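Local coordinates for N-acetyltransferase domain-containing protein (Deinococcus radiodurans, PDB 3S6F) that binds coenzyme A and probably acts as an N-acetyltransferase of the GNAT family, at residues A53-P56 with D57-I61; L67-G70 with I71-S75; G91-L94 with M95-V98. All coordinates share one frame; numbering follows the deposited sequence.

Interaction 1: residues A53-P56 with D57-I61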
ATOM      1  N   ALA A  53      17.493   6.124   9.154  1.00  8.62           N
ATOM      2  CA  ALA A  53      18.469   7.176   9.428  1.00  9.38           C
ATOM      3  C   ALA A  53      18.978   6.963  10.841  1.00 10.23           C
ATOM      4  O   ALA A  53      18.170   6.857  11.760  1.00 10.20           O
ATOM      5  CB  ALA A  53      17.817   8.547   9.301  1.00 10.90           C
ATOM      6  N   ARG A  54      20.298   6.839  10.988  1.00 10.56           N
ATOM      7  CA  ARG A  54      20.927   6.456  12.253  1.00 11.50           C
ATOM      8  C   ARG A  54      21.999   7.466  12.651  1.00 12.15           C
ATOM      9  O   ARG A  54      22.762   7.936  11.815  1.00 13.35           O
ATOM     10  CB  ARG A  54      21.580   5.071  12.136  1.00 11.79           C
ATOM     11  CG  ARG A  54      20.586   3.993  11.709  1.00 11.94           C
ATOM     12  CD  ARG A  54      21.230   2.619  11.620  1.00 13.27           C
ATOM     13  NE  ARG A  54      21.518   2.052  12.919  1.00 12.93           N
ATOM     14  CZ  ARG A  54      22.178   0.932  13.125  1.00 11.96           C
ATOM     15  NH1 ARG A  54      22.756   0.296  12.134  1.00 13.05           N
ATOM     16  NH2 ARG A  54      22.287   0.476  14.345  1.00 14.24           N
ATOM     17  N   THR A  55      22.082   7.721  13.941  1.00 12.97           N
ATOM     18  CA  THR A  55      23.220   8.449  14.511  1.00 14.42           C
ATOM     19  C   THR A  55      24.406   7.468  14.656  1.00 15.57           C
ATOM     20  O   THR A  55      24.256   6.260  14.540  1.00 15.77           O
ATOM     21  CB  THR A  55      22.832   9.102  15.852  1.00 16.03           C
ATOM     22  OG1 THR A  55      22.146   8.144  16.660  1.00 15.53           O
ATOM     23  CG2 THR A  55      21.962  10.294  15.637  1.00 17.27           C
ATOM     24  N   PRO A  56      25.616   8.011  14.950  1.00 18.44           N
ATOM     25  CA  PRO A  56      26.790   7.168  15.014  1.00 18.86           C
ATOM     26  C   PRO A  56      26.724   6.046  16.046  1.00 18.43           C
ATOM     27  O   PRO A  56      27.323   4.984  15.816  1.00 21.27           O
ATOM     28  CB  PRO A  56      27.934   8.164  15.287  1.00 19.87           C
ATOM     29  CG  PRO A  56      27.464   9.444  14.733  1.00 20.71           C
ATOM     30  CD  PRO A  56      25.958   9.441  14.907  1.00 19.75           C
ATOM     31  N   ASP A  57      25.992   6.250  17.136  1.00 18.06           N
ATOM     32  CA  ASP A  57      25.820   5.224  18.140  1.00 18.57           C
ATOM     33  C   ASP A  57      24.856   4.102  17.732  1.00 17.43           C
ATOM     34  O   ASP A  57      24.690   3.139  18.477  1.00 19.77           O
ATOM     35  CB  ASP A  57      25.385   5.804  19.495  1.00 19.22           C
ATOM     36  CG  ASP A  57      23.993   6.451  19.476  1.00 19.77           C
ATOM     37  OD1 ASP A  57      23.313   6.449  18.401  1.00 18.22           O
ATOM     38  OD2 ASP A  57      23.556   6.923  20.561  1.00 23.47           O
ATOM     39  N   GLY A  58      24.235   4.210  16.551  1.00 15.32           N
ATOM     40  CA  GLY A  58      23.361   3.197  16.037  1.00 14.00           C
ATOM     41  C   GLY A  58      21.889   3.421  16.312  1.00 13.32           C
ATOM     42  O   GLY A  58      21.064   2.687  15.756  1.00 13.03           O
ATOM     43  N   GLN A  59      21.528   4.421  17.130  1.00 12.72           N
ATOM     44  CA  GLN A  59      20.115   4.727  17.307  1.00 11.98           C
ATOM     45  C   GLN A  59      19.495   5.107  15.982  1.00 11.03           C
ATOM     46  O   GLN A  59      20.047   5.909  15.240  1.00 11.60           O
ATOM     47  CB  GLN A  59      19.931   5.892  18.269  1.00 12.84           C
ATOM     48  CG  GLN A  59      18.490   6.444  18.456  1.00 13.96           C
ATOM     49  CD  GLN A  59      17.518   5.487  19.119  1.00 14.43           C
ATOM     50  OE1 GLN A  59      17.873   4.854  20.141  1.00 18.04           O
ATOM     51  NE2 GLN A  59      16.257   5.388  18.573  1.00 13.80           N
ATOM     52  N   VAL A  60      18.303   4.579  15.715  1.00 10.05           N
ATOM     53  CA  VAL A  60      17.517   4.970  14.564  1.00  9.72           C
ATOM     54  C   VAL A  60      16.715   6.224  14.937  1.00  9.51           C
ATOM     55  O   VAL A  60      15.921   6.191  15.881  1.00 10.64           O
ATOM     56  CB  VAL A  60      16.584   3.839  14.089  1.00  9.63           C
ATOM     57  CG1 VAL A  60      15.731   4.312  12.887  1.00 10.43           C
ATOM     58  CG2 VAL A  60      17.424   2.584  13.713  1.00 10.95           C
ATOM     59  N   ILE A  61      16.902   7.333  14.238  0.68  9.45           N
ATOM     60  CA  ILE A  61      16.164   8.537  14.571  0.68 10.44           C
ATOM     61  C   ILE A  61      15.152   8.937  13.497  0.68  9.92           C
ATOM     62  O   ILE A  61      14.369   9.850  13.705  0.68 10.46           O
ATOM     63  CB  ILE A  61      17.063   9.717  15.033  0.68 10.96           C
ATOM     64  CG1 ILE A  61      18.062  10.097  13.944  0.68 11.85           C
ATOM     65  CG2 ILE A  61      17.791   9.390  16.358  0.68 12.73           C
ATOM     66  CD1 ILE A  61      17.486  10.772  12.690  0.68 13.19           C
TER
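Arg54 stands off its strand on the face it shares with Val60 and, bent at chi3, holds the backbone carbonyl of Gly58 side-on. Its NE and NH2 each give a hydrogen bond to Gly58 O, both 2.9 Å long, and the oxygen lies in the guanidinium plane at its edge. The two donors approach the carbonyl differently: NH2 lies in the carbonyl plane, on a lone pair, whereas NE stands above that plane. Beyond the hairpin, NH2 also bonds to Gly18 O and NH1 to Gln13 OE1, tying the loop to the N-terminal part of the chain.

A second polar cluster centres on Asp57. Its OD1 accepts from Thr55 OG1 at 2.7 Å and from Gln59 N at 3.0 Å, one from each face of the carboxylate plane. Asp57 CG sits between its own backbone N and carbonyl carbon (chi1 65°), which turns the carboxylate back over the loop; the bond to Gln59 N closes an Asx turn.

The backbone bonds define the motif, a 3:5 beta hairpin with a type I turn and G1 bulge joining strands 49-54 and 60-68. Gly58 N bonds to Thr55 O at 2.9 Å to close the turn, and Thr55 N bonds to Gln59 O at 3.0 Å. Gly58, at phi 95°, fills the bulge position; a beta carbon there would be jammed against the carbonyl oxygen of Asp57 and crowd Arg54 NH2. Farther in, Ile61 N bonds to Ala53 O.

Apolar contact is modest. The aliphatic CG of Arg54 meets Val60 CG2 at 4.0 Å, the two forming a non-hydrogen-bonded antiparallel pair; Ala53 CB lies 4.1 Å from Ile61 CD1 in one conformer of Ile61, and both side chains touch Leu90 of helix 90-102.

Interaction 2: residues L67-G70 with I71-S75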
ATOM      1  N   LEU A  67       5.280  -0.854   1.185  1.00  7.10           N
ATOM      2  CA  LEU A  67       4.725  -2.094   0.631  1.00  7.03           C
ATOM      3  C   LEU A  67       4.827  -1.989  -0.872  1.00  7.35           C
ATOM      4  O   LEU A  67       4.692  -0.895  -1.427  1.00  7.89           O
ATOM      5  CB  LEU A  67       3.252  -2.230   1.031  1.00  7.53           C
ATOM      6  CG  LEU A  67       2.911  -1.922   2.496  1.00  7.89           C
ATOM      7  CD1 LEU A  67       1.393  -2.052   2.702  1.00  9.90           C
ATOM      8  CD2 LEU A  67       3.711  -2.753   3.511  1.00  9.27           C
ATOM      9  N   SER A  68       5.033  -3.101  -1.579  1.00  7.21           N
ATOM     10  CA  SER A  68       5.171  -3.044  -3.024  1.00  7.09           C
ATOM     11  C   SER A  68       4.921  -4.413  -3.641  1.00  7.61           C
ATOM     12  O   SER A  68       5.193  -5.434  -3.006  1.00  8.63           O
ATOM     13  CB  SER A  68       6.612  -2.622  -3.361  1.00  7.89           C
ATOM     14  OG  SER A  68       6.745  -2.456  -4.759  1.00  8.79           O
ATOM     15  N   ASP A  69       4.457  -4.432  -4.902  1.00  7.32           N
ATOM     16  CA  ASP A  69       4.456  -5.646  -5.696  1.00  7.06           C
ATOM     17  C   ASP A  69       5.619  -5.699  -6.696  1.00  8.25           C
ATOM     18  O   ASP A  69       5.740  -6.681  -7.396  1.00  8.40           O
ATOM     19  CB  ASP A  69       3.101  -5.889  -6.379  1.00  7.48           C
ATOM     20  CG  ASP A  69       2.676  -4.835  -7.368  1.00  7.39           C
ATOM     21  OD1 ASP A  69       3.553  -4.076  -7.881  1.00  8.04           O
ATOM     22  OD2 ASP A  69       1.437  -4.747  -7.603  1.00  7.95           O
ATOM     23  N   GLY A  70       6.426  -4.637  -6.742  1.00  8.21           N
ATOM     24  CA  GLY A  70       7.569  -4.627  -7.636  1.00  8.98           C
ATOM     25  C   GLY A  70       7.264  -4.527  -9.099  1.00  9.23           C
ATOM     26  O   GLY A  70       8.187  -4.568  -9.933  1.00 11.54           O
ATOM     27  N   ILE A  71       5.992  -4.390  -9.447  1.00  8.54           N
ATOM     28  CA  ILE A  71       5.583  -4.386 -10.852  1.00  8.88           C
ATOM     29  C   ILE A  71       4.758  -3.172 -11.211  1.00  9.15           C
ATOM     30  O   ILE A  71       4.972  -2.581 -12.288  1.00 10.42           O
ATOM     31  CB  ILE A  71       4.803  -5.659 -11.244  1.00  9.40           C
ATOM     32  CG1 ILE A  71       5.632  -6.913 -11.013  1.00 10.94           C
ATOM     33  CG2 ILE A  71       4.290  -5.604 -12.693  1.00 10.90           C
ATOM     34  CD1 ILE A  71       4.843  -8.233 -11.089  1.00 14.14           C
ATOM     35  N   LEU A  72       3.800  -2.804 -10.363  1.00  8.52           N
ATOM     36  CA  LEU A  72       2.870  -1.715 -10.673  1.00  7.88           C
ATOM     37  C   LEU A  72       2.650  -0.750  -9.525  1.00  8.50           C
ATOM     38  O   LEU A  72       2.378   0.425  -9.792  1.00  9.83           O
ATOM     39  CB  LEU A  72       1.533  -2.263 -11.150  1.00  8.50           C
ATOM     40  CG  LEU A  72       0.667  -1.283 -11.959  1.00  8.92           C
ATOM     41  CD1 LEU A  72       1.237  -1.083 -13.351  1.00 10.57           C
ATOM     42  CD2 LEU A  72      -0.809  -1.750 -11.986  1.00 10.96           C
ATOM     43  N   ALA A  73       2.689  -1.215  -8.261  1.00  7.74           N
ATOM     44  CA  ALA A  73       2.207  -0.408  -7.169  1.00  7.96           C
ATOM     45  C   ALA A  73       2.969  -0.559  -5.867  1.00  7.14           C
ATOM     46  O   ALA A  73       3.363  -1.653  -5.513  1.00  8.06           O
ATOM     47  CB  ALA A  73       0.692  -0.670  -6.909  1.00  8.98           C
ATOM     48  N   ALA A  74       3.032   0.550  -5.144  1.00  7.58           N
ATOM     49  CA  ALA A  74       3.611   0.611  -3.839  1.00  7.80           C
ATOM     50  C   ALA A  74       2.834   1.594  -2.978  1.00  7.82           C
ATOM     51  O   ALA A  74       2.175   2.514  -3.465  1.00  8.17           O
ATOM     52  CB  ALA A  74       5.083   1.004  -3.899  1.00  9.07           C
ATOM     53  N   SER A  75       2.901   1.400  -1.663  0.54  7.56           N
ATOM     54  CA  SER A  75       2.372   2.379  -0.736  0.54  7.74           C
ATOM     55  C   SER A  75       3.289   2.538   0.458  0.54  7.69           C
ATOM     56  O   SER A  75       4.041   1.637   0.816  0.54  8.48           O
ATOM     57  CB  SER A  75       0.969   2.016  -0.270  0.54  7.42           C
ATOM     58  OG  SER A  75       0.998   0.841   0.557  0.54  9.63           O
TER
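Asp69 OD1 gathers three successive backbone N-H groups: Ile71 N at 2.9 Å, Leu72 N at 2.8 Å and Ala73 N at 3.0 Å. The Leu72 bond is almost straight, at 177°. Leu72 N and Ala73 N come in on the syn side of the carboxylate and Ile71 N on the anti side, all somewhat out of its plane. A chi1 of 62° tucks the carboxylate in over its own main chain, and these bonds satisfy N-H groups of buried residues. Asp69 N bonds to Ala73 O.

This is the closed end of the antiparallel hairpin of strands 60-68 and 73-81, in the central sheet of the GNAT fold. Packing stays close along the strands, where Ala74 CB lies 3.1 Å from Leu67 O, and Leu67 N bonds to Ser75 O in the hydrogen-bonded pair. The second subunit covers this hairpin: its Arg46 NH1 bonds to Asp69 O, its Ile43 packs on Ile71, and, in one conformer, Ser75 OG bonds to Ser75 OG of that subunit.

The looser side holds Ser68 and Gly70, both partly exposed. Ser68 OG accepts from Gly70 N at 3.0 Å in an ST turn and passes Ala74 CB loosely at 3.9 Å.

Interaction 3: residues G91-L94 with M95-V98. With COA (coenzyme A), chain B.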
ATOM      1  N   GLY A  91      13.119  14.120   6.828  1.00  9.34           N
ATOM      2  CA  GLY A  91      11.926  13.460   6.342  1.00  9.41           C
ATOM      3  C   GLY A  91      11.866  13.443   4.828  1.00  9.48           C
ATOM      4  O   GLY A  91      11.506  12.438   4.217  1.00  9.47           O
ATOM      5  N   SER A  92      12.183  14.584   4.210  1.00  9.80           N
ATOM      6  CA  SER A  92      12.214  14.671   2.755  1.00  9.77           C
ATOM      7  C   SER A  92      13.264  13.733   2.167  1.00  9.91           C
ATOM      8  O   SER A  92      13.019  13.082   1.142  1.00 10.70           O
ATOM      9  CB  SER A  92      12.483  16.097   2.327  1.00 11.02           C
ATOM     10  OG  SER A  92      11.400  16.953   2.696  1.00 12.39           O
ATOM     11  N   GLU A  93      14.419  13.660   2.804  1.00  9.79           N
ATOM     12  CA  GLU A  93      15.486  12.788   2.351  1.00 10.31           C
ATOM     13  C   GLU A  93      15.080  11.313   2.436  1.00  9.89           C
ATOM     14  O   GLU A  93      15.378  10.535   1.520  1.00  9.81           O
ATOM     15  CB  GLU A  93      16.759  13.073   3.140  1.00 11.43           C
ATOM     16  CG  GLU A  93      17.959  12.252   2.686  1.00 12.85           C
ATOM     17  CD  GLU A  93      18.494  12.569   1.323  1.00 16.95           C
ATOM     18  OE1 GLU A  93      18.201  13.674   0.811  1.00 21.98           O
ATOM     19  OE2 GLU A  93      19.188  11.721   0.753  1.00 17.88           O
ATOM     20  N   LEU A  94      14.437  10.928   3.544  1.00  9.01           N
ATOM     21  CA  LEU A  94      13.932   9.571   3.676  1.00  8.79           C
ATOM     22  C   LEU A  94      12.962   9.242   2.553  1.00  8.38           C
ATOM     23  O   LEU A  94      12.983   8.142   1.995  1.00  8.73           O
ATOM     24  CB  LEU A  94      13.291   9.393   5.045  1.00  8.62           C
ATOM     25  CG  LEU A  94      14.282   9.243   6.203  1.00  9.35           C
ATOM     26  CD1 LEU A  94      13.544   9.414   7.546  1.00 10.55           C
ATOM     27  CD2 LEU A  94      15.030   7.924   6.145  1.00 11.60           C
HETATM   28  N   MSE A  95      12.050  10.173   2.254  1.00  8.51           N
HETATM   29  CA  MSE A  95      11.113   9.953   1.162  1.00  8.83           C
HETATM   30  C   MSE A  95      11.823   9.780  -0.189  1.00  9.37           C
HETATM   31  O   MSE A  95      11.513   8.862  -0.959  1.00  9.89           O
HETATM   32  CB  MSE A  95      10.099  11.098   1.091  1.00  9.56           C
HETATM   33  CG  MSE A  95       9.028  11.059   2.135  1.00  9.34           C
HETATM   34 SE   MSE A  95       7.832   9.538   1.971  0.75  8.21          SE
HETATM   35  CE  MSE A  95       7.060  10.031   0.222  1.00 13.16           C
ATOM     36  N   ARG A  96      12.783  10.653  -0.486  1.00  9.48           N
ATOM     37  CA  ARG A  96      13.506  10.486  -1.741  1.00 10.12           C
ATOM     38  C   ARG A  96      14.206   9.117  -1.781  1.00 10.20           C
ATOM     39  O   ARG A  96      14.195   8.423  -2.807  1.00 10.59           O
ATOM     40  CB  ARG A  96      14.533  11.614  -1.919  1.00 11.50           C
ATOM     41  CG  ARG A  96      13.952  12.976  -2.267  1.00 13.93           C
ATOM     42  CD  ARG A  96      15.033  13.986  -2.639  1.00 15.97           C
ATOM     43  NE  ARG A  96      15.803  14.380  -1.493  1.00 17.16           N
ATOM     44  CZ  ARG A  96      15.467  15.386  -0.679  1.00 16.47           C
ATOM     45  NH1 ARG A  96      14.391  16.156  -0.910  1.00 18.64           N
ATOM     46  NH2 ARG A  96      16.255  15.608   0.356  1.00 17.66           N
ATOM     47  N   ARG A  97      14.825   8.722  -0.668  1.00  9.25           N
ATOM     48  CA  ARG A  97      15.538   7.451  -0.633  1.00  9.79           C
ATOM     49  C   ARG A  97      14.604   6.258  -0.765  1.00  8.88           C
ATOM     50  O   ARG A  97      14.964   5.294  -1.429  1.00 10.08           O
ATOM     51  CB  ARG A  97      16.396   7.363   0.618  1.00  9.79           C
ATOM     52  CG  ARG A  97      17.633   8.267   0.514  1.00 11.01           C
ATOM     53  CD  ARG A  97      18.373   8.339   1.823  1.00 11.39           C
ATOM     54  NE  ARG A  97      19.595   9.133   1.720  1.00 12.31           N
ATOM     55  CZ  ARG A  97      20.800   8.628   1.486  1.00 12.97           C
ATOM     56  NH1 ARG A  97      21.007   7.329   1.341  1.00 14.11           N
ATOM     57  NH2 ARG A  97      21.831   9.472   1.453  1.00 16.19           N
ATOM     58  N   VAL A  98      13.416   6.292  -0.162  1.00  8.70           N
ATOM     59  CA  VAL A  98      12.521   5.135  -0.290  1.00  8.71           C
ATOM     60  C   VAL A  98      11.963   5.046  -1.716  1.00  9.03           C
ATOM     61  O   VAL A  98      11.785   3.948  -2.246  1.00  9.56           O
ATOM     62  CB  VAL A  98      11.416   5.111   0.782  1.00  8.52           C
ATOM     63  CG1 VAL A  98      10.238   6.037   0.490  1.00  9.34           C
ATOM     64  CG2 VAL A  98      10.941   3.667   0.995  1.00  9.73           C
TER
HETATM   65  N1A COA B 200       2.088  20.564  10.224  0.50 19.17           N
HETATM   66  C2A COA B 200       2.539  21.534   9.354  0.50 18.02           C
HETATM   67  N3A COA B 200       3.696  21.381   8.626  0.50 17.18           N
HETATM   68  C4A COA B 200       4.413  20.242   8.797  0.50 14.87           C
HETATM   69  C5A COA B 200       3.996  19.261   9.691  0.50 17.28           C
HETATM   70  C6A COA B 200       2.802  19.410  10.395  0.50 19.22           C
HETATM   71  N6A COA B 200       2.345  18.472  11.232  0.50 20.54           N
HETATM   72  N7A COA B 200       4.914  18.259   9.647  0.50 16.85           N
HETATM   73  C8A COA B 200       5.877  18.611   8.767  0.50 15.64           C
HETATM   74  N9A COA B 200       5.586  19.835   8.235  0.50 15.18           N
HETATM   75  C1B COA B 200       6.341  20.556   7.213  0.50 14.74           C
HETATM   76  C2B COA B 200       6.868  21.893   7.718  0.50 14.37           C
HETATM   77  O2B COA B 200       6.855  22.741   6.612  0.50 16.48           O
HETATM   78  C3B COA B 200       8.313  21.631   8.110  0.50 13.59           C
HETATM   79  O3B COA B 200       9.141  22.781   8.081  0.50 14.42           O
HETATM   80  P3B COA B 200       9.460  23.598   9.448  0.50 15.64           P
HETATM   81  O7A COA B 200       8.128  24.049   9.990  0.50 17.04           O
HETATM   82  O8A COA B 200      10.144  22.655  10.404  0.50 15.62           O
HETATM   83  O9A COA B 200      10.347  24.741   9.016  0.50 19.60           O
HETATM   84  C4B COA B 200       8.671  20.601   7.051  0.50 11.99           C
HETATM   85  O4B COA B 200       7.492  19.834   6.849  0.50 13.84           O
HETATM   86  C5B COA B 200       9.822  19.698   7.458  0.50 10.82           C
HETATM   87  O5B COA B 200      10.303  19.026   6.308  0.50  9.28           O
HETATM   88  P1A COA B 200      11.626  18.117   6.479  0.50 11.56           P
HETATM   89  O1A COA B 200      11.955  17.647   5.106  0.50 11.15           O
HETATM   90  O2A COA B 200      12.700  18.805   7.270  0.50 11.63           O
HETATM   91  O3A COA B 200      11.012  16.872   7.267  0.50 10.54           O
HETATM   92  P2A COA B 200      11.170  16.481   8.816  0.50 11.05           P
HETATM   93  O4A COA B 200      10.848  17.649   9.669  0.50 10.89           O
HETATM   94  O5A COA B 200      12.495  15.825   8.988  0.50 11.37           O
HETATM   95  O6A COA B 200      10.054  15.352   8.888  0.50 11.13           O
HETATM   96  CBP COA B 200       7.787  14.641   9.153  0.50 10.60           C
HETATM   97  CCP COA B 200       8.720  15.615   8.452  0.50 10.04           C
HETATM   98  CDP COA B 200       8.215  13.200   8.819  0.50 12.12           C
HETATM   99  CEP COA B 200       6.349  14.869   8.634  0.50 11.66           C
HETATM  100  CAP COA B 200       7.895  14.943  10.658  0.50 11.19           C
HETATM  101  OAP COA B 200       7.265  16.171  10.974  0.50 12.80           O
HETATM  102  C9P COA B 200       7.246  13.849  11.473  0.50 13.54           C
HETATM  103  O9P COA B 200       7.931  12.761  11.808  0.50  7.74           O
HETATM  104  N8P COA B 200       6.003  13.992  11.912  0.50 12.74           N
HETATM  105  C7P COA B 200       5.335  12.964  12.700  0.50 13.36           C
HETATM  106  C6P COA B 200       4.869  11.751  11.882  0.50 13.04           C
HETATM  107  C5P COA B 200       4.166  12.198  10.632  0.50 14.26           C
HETATM  108  O5P COA B 200       3.297  13.071  10.699  0.50 15.80           O
HETATM  109  N4P COA B 200       4.540  11.580   9.502  0.50 15.49           N
HETATM  110  C3P COA B 200       3.814  11.698   8.261  0.50 18.50           C
HETATM  111  C2P COA B 200       3.051  10.393   8.038  0.50 22.34           C
HETATM  112  S1P COA B 200       1.660  10.165   9.197  0.50 29.05           S
HETATM  113  O   HOH W   1      22.133  12.298   2.301  1.00 26.77           O
HETATM  114  O   HOH W   2      18.139  12.387  -1.911  1.00 33.33           O
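The Arg96 guanidinium has Ser92 O over the centre of one face, 3.8 Å above its plane, and Glu93 OE1 and a water at its edge. The Arg97 guanidinium meets Glu93 CG and another water at its edge, and makes a cation-pi contact with Phe12. These groups ride on helix 90-102, whose first turn completes the RxxGxG pyrophosphate-binding motif of GNAT enzymes, Arg86 to Gly91.

Glu93 divides its carboxylate between the two arginines. OE1 receives Arg96 NH2 at 2.8 Å on the anti side, while OE2 offers its anti lone pair to Arg97 NE, also at 2.8 Å. Neither guanidinium lies flat with the carboxylate; the planes stand 61° and 62° apart. Glu93 reaches both by bending at chi2 (68°). A leucine here would probably leave both arginines without their shared counter-charge and let the Arg96 guanidinium turn, while Arg97 would keep Phe12.

The helix start serves the cofactor. Gly91 N bonds to O5A of coenzyme A at 2.8 Å, and a beta carbon on this residue would collide with O6A. Next to it, Ser92 uses both N and hydroxyl on O1A of the other phosphate, with OG 2.6 Å from that oxygen.

Interactions 1 and 2 are both hairpin turns sharing strand 60-68, at its two ends, with centres about 28 Å apart on opposite sides of the chain's centre. In each an aspartate oxygen collects N-H or O-H groups of the turn, but interaction 1 is partly buried and untouched by the second subunit, whereas interaction 2 is buried with that subunit's help. Interaction 3 lies nearer the middle, on a helix whose inner residues pack on the sheet and whose outer residues form charge pairs; its first turn holds the pyrophosphate of coenzyme A. It touches interaction 1 where Leu94 CD2 packs on Ala53 CB at 4.3 Å, and stays about 7 Å from interaction 2 at nearest atoms.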